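Local coordinates for uncharacterized protein (Anabaena variabilis, PDB 3OT2) that is of unknown function but is probably a nuclease, belonging to a family of putative restriction endonucleases in the PD-(D/E)XK clan, at residues K31-P36 and Q119-K124; S43-E48 and I110-P115; G74-V79 and I126-K131. One frame throughout, in Å; residues are numbered along the deposited sequence.

Interactions 1 and 3 use the same helix, 119-131: residues 119-124 face strand 31-34, residues 126-131 face strand 76-78, centres about 11 Å apart. Interaction 2 is on the sheet, its centre about 15 Å and about 19 Å from theirs, where strand 108-112 meets helix 40-57. Direct contacts join all three: K35 NZ lies 2.7 Å from V79 O, V122 CG1 is 3.5 Å from E111 CB, and E111 CG is 4.0 Å from I126 CG1. K35 also forms salt bridges with E68 and D81; Q46 NE2 bonds both residues, at E68 OE2 and the D81 backbone O, and I112 N bonds D81 OD2. Bound 1,4-butanediol lies about 8 Å from the Q34 side chain and about 12 Å from that of H76.

Interaction 1. Residues K31-P36 and Q119-K124; sequences KIIQKP and QTKVTK. With EDO (1,2-ethanediol), chain G; EDO (1,2-ethanediol), chain K.
I33 and K121 mark the closest backbone approach, with 9.4 Å between their CA atoms, so strand 31-34 and helix 119-131 are too far apart for direct backbone contact and long side chains span the interval. K121 does most of this. Its CG stands anti to the backbone N (chi1 175°), which sends the chain outward from the helix, and the bend at chi3 (78°) turns the end along the strand. I33 comes past it in the opposite sense: CG2 lies 3.8 Å from K121 NZ and also touches CD. The ammonium makes no direct hydrogen bond to the strand; water 1 bridges instead, accepting from K121 NZ at 2.8 Å and donating to I33 O at 2.9 Å. Water 2 links Q34 O to the same nitrogen more weakly, while Q117 OE1 supplies a direct bond. The strand belongs to a two-stranded hairpin with 25-28, which here packs beside the helix that follows strand 108-112 of the main sheet. Nearer K31 and K124, one ethanediol, probably from the crystallisation liquor, lies between the segments: its O2 sits 3.6 Å from I33 CD1, and its O1 accepts from K124 NZ at 2.9 Å. K124 also forms a salt bridge with D160 of the second subunit. At the subunit interface, a second ethanediol is bonded by Q119 and T123 of both subunits, its O1 2.8 Å from Q119 NE2 (N-H...O 158°).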
# COMPACT_ATOMS: atom_id res chain seq x y z
N LYS A 31 -10.65 3.21 17.20
CA LYS A 31 -9.43 3.10 18.01
C LYS A 31 -8.67 4.42 18.04
O LYS A 31 -8.66 5.16 17.05
CB LYS A 31 -8.51 2.01 17.45
CG LYS A 31 -9.14 0.62 17.32
CD LYS A 31 -8.29 -0.30 16.43
CE LYS A 31 -9.00 -1.57 16.03
NZ LYS A 31 -9.98 -1.35 14.93
N ILE A 32 -8.02 4.71 19.17
CA ILE A 32 -7.20 5.90 19.32
C ILE A 32 -5.75 5.49 19.06
O ILE A 32 -5.23 4.60 19.75
CB ILE A 32 -7.39 6.60 20.69
CG1 ILE A 32 -8.86 7.00 20.92
CG2 ILE A 32 -6.45 7.81 20.80
CD1 ILE A 32 -9.22 7.49 22.35
N ILE A 33 -5.14 6.06 18.02
CA ILE A 33 -3.76 5.76 17.63
C ILE A 33 -2.99 7.06 17.57
O ILE A 33 -3.34 7.98 16.81
CB ILE A 33 -3.63 4.95 16.30
CG1 ILE A 33 -4.50 3.67 16.30
CG2 ILE A 33 -2.14 4.60 16.02
CD1 ILE A 33 -4.92 3.19 14.94
N GLN A 34 -1.92 7.13 18.35
CA GLN A 34 -1.05 8.30 18.38
C GLN A 34 -0.11 8.25 17.18
O GLN A 34 0.40 7.18 16.85
CB GLN A 34 -0.28 8.34 19.68
CG GLN A 34 0.30 9.71 20.00
CD GLN A 34 0.90 9.80 21.38
OE1 GLN A 34 1.06 8.81 22.11
NE2 GLN A 34 1.24 11.02 21.77
N LYS A 35 0.12 9.41 16.53
CA LYS A 35 1.01 9.54 15.37
C LYS A 35 2.47 9.27 15.78
O LYS A 35 2.78 9.37 16.96
CB LYS A 35 0.88 10.94 14.74
CG LYS A 35 -0.32 11.11 13.82
CD LYS A 35 -0.30 12.46 13.11
CE LYS A 35 0.80 12.56 12.07
NZ LYS A 35 0.62 13.73 11.18
N PRO A 36 3.40 8.94 14.84
CA PRO A 36 4.79 8.70 15.26
C PRO A 36 5.50 9.98 15.70
O PRO A 36 5.07 11.09 15.37
CB PRO A 36 5.46 8.08 14.01
CG PRO A 36 4.62 8.40 12.91
CD PRO A 36 3.24 8.72 13.38
N GLN A 119 2.65 1.74 7.95
CA GLN A 119 2.32 1.91 6.54
C GLN A 119 0.89 1.39 6.24
O GLN A 119 0.19 1.97 5.41
CB GLN A 119 3.36 1.21 5.66
CG GLN A 119 3.17 1.47 4.17
CD GLN A 119 4.38 1.13 3.34
OE1 GLN A 119 5.46 0.88 3.86
NE2 GLN A 119 4.23 1.17 2.03
N THR A 120 0.45 0.32 6.95
CA THR A 120 -0.91 -0.21 6.77
C THR A 120 -1.92 0.86 7.22
O THR A 120 -2.82 1.16 6.46
CB THR A 120 -1.05 -1.53 7.50
OG1 THR A 120 -0.33 -2.50 6.75
CG2 THR A 120 -2.51 -1.99 7.67
N LYS A 121 -1.73 1.45 8.41
CA LYS A 121 -2.62 2.50 8.94
C LYS A 121 -2.71 3.69 7.97
O LYS A 121 -3.81 4.16 7.68
CB LYS A 121 -2.14 2.97 10.32
CG LYS A 121 -2.93 4.13 10.92
CD LYS A 121 -2.26 4.70 12.17
CE LYS A 121 -1.09 5.59 11.80
NZ LYS A 121 -0.27 6.00 12.98
N VAL A 122 -1.55 4.14 7.46
CA VAL A 122 -1.45 5.27 6.53
C VAL A 122 -2.22 4.98 5.25
O VAL A 122 -2.93 5.87 4.76
CB VAL A 122 0.04 5.60 6.24
CG1 VAL A 122 0.18 6.45 4.99
CG2 VAL A 122 0.66 6.33 7.41
N THR A 123 -2.07 3.76 4.69
CA THR A 123 -2.76 3.36 3.45
C THR A 123 -4.27 3.37 3.71
O THR A 123 -5.00 3.94 2.90
CB THR A 123 -2.26 2.00 2.95
OG1 THR A 123 -0.88 2.17 2.68
CG2 THR A 123 -2.93 1.58 1.68
N LYS A 124 -4.73 2.83 4.85
CA LYS A 124 -6.15 2.86 5.22
C LYS A 124 -6.65 4.32 5.30
O LYS A 124 -7.74 4.61 4.83
CB LYS A 124 -6.40 2.18 6.56
CG LYS A 124 -6.23 0.67 6.58
CD LYS A 124 -6.50 0.21 7.99
CE LYS A 124 -6.23 -1.25 8.15
NZ LYS A 124 -6.64 -1.71 9.50
C1 EDO G . -5.08 0.96 11.81
O1 EDO G . -4.73 -0.21 11.05
C2 EDO G . -6.59 1.01 11.99
O2 EDO G . -6.96 0.72 13.35
C1 EDO K . 0.93 0.46 0.20
O1 EDO K . 1.52 1.18 1.28
C2 EDO K . 0.01 -0.63 0.76
O2 EDO K . 0.78 -1.63 1.43
O HOH W 1 -1.93 7.72 14.34
O HOH W 2 2.13 5.66 14.96

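Interaction 2. Residues S43-E48 and I110-P115; sequences SAIQSE and IEILSP
I112 at the end of strand 108-112 faces Q46 of helix 40-57, their CA atoms 7.2 Å apart, the nearest pair between these two backbones. The contact turns on one methyl. I112 CD1 reaches the helix backbone itself, 3.6 Å from Q46 CA, and rests 3.8 Å from Q46 CB. I45 comes in beside it, with CG2 3.9 Å from the same CD1 and a little farther from CG1 and CG2 of I112. In I112, CG1 points anti to the carbonyl carbon (chi1 -55°), and chi2 at 141°, off the staggered value, lays CD1 against the helix. Cutting I112 back to alanine would remove CD1, and is likely to leave a gap beside I45 CG2 and the aliphatic part of Q46, since CD1 makes the nearest contacts to both. The polar end of Q46 is occupied outside the segments: NE2 bonds to E68 OE2 and D81 O, while D81 OD2 accepts from I112 N. This buried helix-on-sheet contact is consistent with the alpha/beta core of the PD-(D/E)XK fold, in which D81 and E111 probably correspond to the acidic positions of the family signature.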
# COMPACT_ATOMS: atom_id res chain seq x y z
N SER A 43 10.66 15.38 8.85
CA SER A 43 10.50 16.83 8.96
C SER A 43 11.05 17.56 7.76
O SER A 43 10.44 18.54 7.34
CB SER A 43 11.19 17.35 10.21
OG SER A 43 10.54 16.87 11.37
N ALA A 44 12.20 17.12 7.23
CA ALA A 44 12.85 17.78 6.10
C ALA A 44 11.95 17.74 4.85
O ALA A 44 11.74 18.78 4.22
CB ALA A 44 14.20 17.14 5.81
N ILE A 45 11.39 16.56 4.54
CA ILE A 45 10.48 16.38 3.40
C ILE A 45 9.16 17.10 3.67
O ILE A 45 8.66 17.78 2.78
CB ILE A 45 10.28 14.87 3.10
CG1 ILE A 45 11.59 14.31 2.45
CG2 ILE A 45 9.04 14.65 2.19
CD1 ILE A 45 11.61 12.82 2.18
N GLN A 46 8.61 16.97 4.89
CA GLN A 46 7.33 17.57 5.24
C GLN A 46 7.35 19.11 5.11
O GLN A 46 6.43 19.64 4.48
CB GLN A 46 6.93 17.19 6.66
CG GLN A 46 5.49 17.53 7.01
CD GLN A 46 5.19 17.21 8.44
OE1 GLN A 46 6.07 17.10 9.29
NE2 GLN A 46 3.91 17.10 8.77
N SER A 47 8.36 19.80 5.70
CA SER A 47 8.44 21.26 5.67
C SER A 47 8.66 21.78 4.25
O SER A 47 8.00 22.75 3.86
CB SER A 47 9.55 21.77 6.60
OG SER A 47 9.20 21.52 7.96
N GLU A 48 9.55 21.14 3.49
CA GLU A 48 9.83 21.56 2.12
C GLU A 48 8.65 21.31 1.19
O GLU A 48 8.40 22.09 0.27
CB GLU A 48 11.08 20.86 1.59
CG GLU A 48 11.65 21.51 0.34
CD GLU A 48 12.01 22.98 0.41
OE1 GLU A 48 12.39 23.46 1.50
OE2 GLU A 48 11.91 23.65 -0.64
N ILE A 110 -1.17 14.18 1.80
CA ILE A 110 0.21 13.71 1.65
C ILE A 110 0.67 13.12 2.97
O ILE A 110 0.61 13.79 4.00
CB ILE A 110 1.17 14.81 1.13
CG1 ILE A 110 0.70 15.36 -0.24
CG2 ILE A 110 2.61 14.29 1.07
CD1 ILE A 110 1.18 16.70 -0.53
N GLU A 111 1.10 11.85 2.93
CA GLU A 111 1.60 11.13 4.09
C GLU A 111 3.03 10.76 3.82
O GLU A 111 3.36 10.29 2.73
CB GLU A 111 0.76 9.88 4.38
CG GLU A 111 -0.70 10.18 4.69
CD GLU A 111 -1.00 10.71 6.08
OE1 GLU A 111 -0.07 11.15 6.80
OE2 GLU A 111 -2.19 10.71 6.45
N ILE A 112 3.88 10.98 4.80
CA ILE A 112 5.30 10.66 4.65
C ILE A 112 5.65 9.63 5.71
O ILE A 112 5.45 9.89 6.90
CB ILE A 112 6.19 11.93 4.75
CG1 ILE A 112 5.75 12.99 3.71
CG2 ILE A 112 7.67 11.60 4.57
CD1 ILE A 112 5.81 14.43 4.28
N LEU A 113 6.18 8.48 5.28
CA LEU A 113 6.60 7.44 6.21
C LEU A 113 7.81 7.86 7.02
O LEU A 113 8.65 8.64 6.57
CB LEU A 113 6.92 6.12 5.48
CG LEU A 113 5.77 5.45 4.72
CD1 LEU A 113 6.28 4.19 4.06
CD2 LEU A 113 4.58 5.15 5.65
N SER A 114 7.87 7.33 8.24
CA SER A 114 8.98 7.51 9.18
C SER A 114 9.15 6.14 9.86
O SER A 114 8.23 5.33 9.76
CB SER A 114 8.74 8.67 10.14
OG SER A 114 7.53 8.58 10.86
N PRO A 115 10.33 5.80 10.43
CA PRO A 115 10.53 4.44 10.97
C PRO A 115 9.41 3.87 11.87
O PRO A 115 9.13 2.67 11.77
CB PRO A 115 11.81 4.57 11.79
CG PRO A 115 12.57 5.65 11.11
CD PRO A 115 11.56 6.61 10.56

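Interaction 3. Residues G74-V79 and I126-K131; sequences GDHSTV and ILHCLK
H76 lays its imidazole over that of H128 in a face-to-face stack, the ring centroids 3.7 Å apart and the planes only 12° from parallel. The rings are slightly offset: H128 CE1 lies 3.5 Å above the H76 plane, over the ring centre, and H76 ND1 sits 3.4 Å above the centre of the H128 ring. At the shared margin H76 CG meets H128 NE2 at 3.5 Å. H128 leaves helix 119-131 with CG anti to its own backbone nitrogen (chi1 179°), an outward course that carries the imidazole to the turn before strand 76-78. There G74 O approaches the ring at its edge, close to its plane, 3.2 Å from CE1. G74 has a positive phi (51°), and a CB built on it would fall 3.0 Å from H128 CE1, a clash, so both backbone and neighbour favour glycine. The H128 ring also meets that of F73, while H76 rests on I28 of the adjoining hairpin. The contact thus joins strand 76-78 to the C-terminal part of helix 119-131, near the surface. The hydrogen bond between H128 NE2 and F73 O requires a proton on NE2, because a carbonyl oxygen can only accept; this bond limits ring rotation, and with G74 O at CE1 it probably draws positive polarity to that edge. Close stacking of two imidazoles would make it unlikely that both are protonated at once.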
# COMPACT_ATOMS: atom_id res chain seq x y z
N GLY A 74 -16.43 11.04 8.04
CA GLY A 74 -16.76 9.62 7.88
C GLY A 74 -16.49 8.76 9.09
O GLY A 74 -16.01 7.63 8.94
N ASP A 75 -16.79 9.29 10.30
CA ASP A 75 -16.64 8.66 11.62
C ASP A 75 -15.15 8.49 12.04
O ASP A 75 -14.85 7.77 13.00
CB ASP A 75 -17.39 7.31 11.72
CG ASP A 75 -17.63 6.82 13.14
OD1 ASP A 75 -18.07 7.63 13.99
OD2 ASP A 75 -17.36 5.62 13.40
N HIS A 76 -14.23 9.20 11.36
CA HIS A 76 -12.80 9.18 11.69
C HIS A 76 -12.32 10.59 11.96
O HIS A 76 -12.88 11.54 11.42
CB HIS A 76 -11.96 8.58 10.53
CG HIS A 76 -12.15 7.11 10.25
ND1 HIS A 76 -11.25 6.41 9.45
CD2 HIS A 76 -13.13 6.26 10.64
CE1 HIS A 76 -11.72 5.17 9.38
NE2 HIS A 76 -12.86 5.04 10.07
N SER A 77 -11.25 10.71 12.75
CA SER A 77 -10.61 12.00 13.01
C SER A 77 -9.10 11.82 12.84
O SER A 77 -8.46 11.19 13.68
CB SER A 77 -10.97 12.53 14.40
OG SER A 77 -10.38 13.81 14.53
N THR A 78 -8.57 12.31 11.72
CA THR A 78 -7.17 12.08 11.36
C THR A 78 -6.38 13.38 11.23
O THR A 78 -6.94 14.47 11.14
CB THR A 78 -7.07 11.27 10.06
OG1 THR A 78 -7.78 11.93 9.00
CG2 THR A 78 -7.58 9.83 10.23
N VAL A 79 -5.05 13.24 11.24
CA VAL A 79 -4.12 14.35 11.13
C VAL A 79 -3.10 14.00 10.03
O VAL A 79 -1.98 13.58 10.35
CB VAL A 79 -3.44 14.71 12.48
CG1 VAL A 79 -2.63 16.01 12.36
CG2 VAL A 79 -4.45 14.83 13.61
N ILE A 126 -5.43 7.02 3.77
CA ILE A 126 -5.49 7.58 2.42
C ILE A 126 -6.74 7.05 1.72
O ILE A 126 -7.48 7.82 1.12
CB ILE A 126 -4.20 7.33 1.60
CG1 ILE A 126 -3.01 8.16 2.17
CG2 ILE A 126 -4.42 7.67 0.11
CD1 ILE A 126 -1.62 7.76 1.65
N LEU A 127 -6.99 5.73 1.83
CA LEU A 127 -8.16 5.17 1.15
C LEU A 127 -9.47 5.71 1.73
O LEU A 127 -10.43 5.89 0.98
CB LEU A 127 -8.11 3.63 1.14
CG LEU A 127 -6.92 3.03 0.36
CD1 LEU A 127 -6.76 1.56 0.67
CD2 LEU A 127 -7.03 3.27 -1.16
N HIS A 128 -9.51 6.00 3.05
CA HIS A 128 -10.69 6.59 3.72
C HIS A 128 -10.91 8.02 3.18
O HIS A 128 -12.05 8.39 2.93
CB HIS A 128 -10.51 6.57 5.26
CG HIS A 128 -11.66 7.18 6.02
ND1 HIS A 128 -12.82 6.47 6.23
CD2 HIS A 128 -11.78 8.40 6.59
CE1 HIS A 128 -13.62 7.28 6.90
NE2 HIS A 128 -13.03 8.46 7.15
N CYS A 129 -9.82 8.79 2.96
CA CYS A 129 -9.91 10.13 2.35
C CYS A 129 -10.59 10.07 0.98
O CYS A 129 -11.52 10.85 0.72
CB CYS A 129 -8.53 10.76 2.23
SG CYS A 129 -7.84 11.30 3.80
N LEU A 130 -10.14 9.15 0.12
CA LEU A 130 -10.68 8.96 -1.23
C LEU A 130 -12.16 8.60 -1.20
O LEU A 130 -12.91 9.03 -2.08
CB LEU A 130 -9.90 7.89 -2.01
CG LEU A 130 -8.42 8.17 -2.31
CD1 LEU A 130 -7.76 6.92 -2.87
CD2 LEU A 130 -8.25 9.34 -3.28
N LYS A 131 -12.58 7.85 -0.17
CA LYS A 131 -13.98 7.44 0.02
C LYS A 131 -14.87 8.66 0.34
O LYS A 131 -16.08 8.62 0.14
CB LYS A 131 -14.05 6.38 1.15
CG LYS A 131 -15.45 5.82 1.44
CD LYS A 131 -15.45 4.86 2.62
CE LYS A 131 -16.83 4.28 2.82
NZ LYS A 131 -16.84 3.24 3.88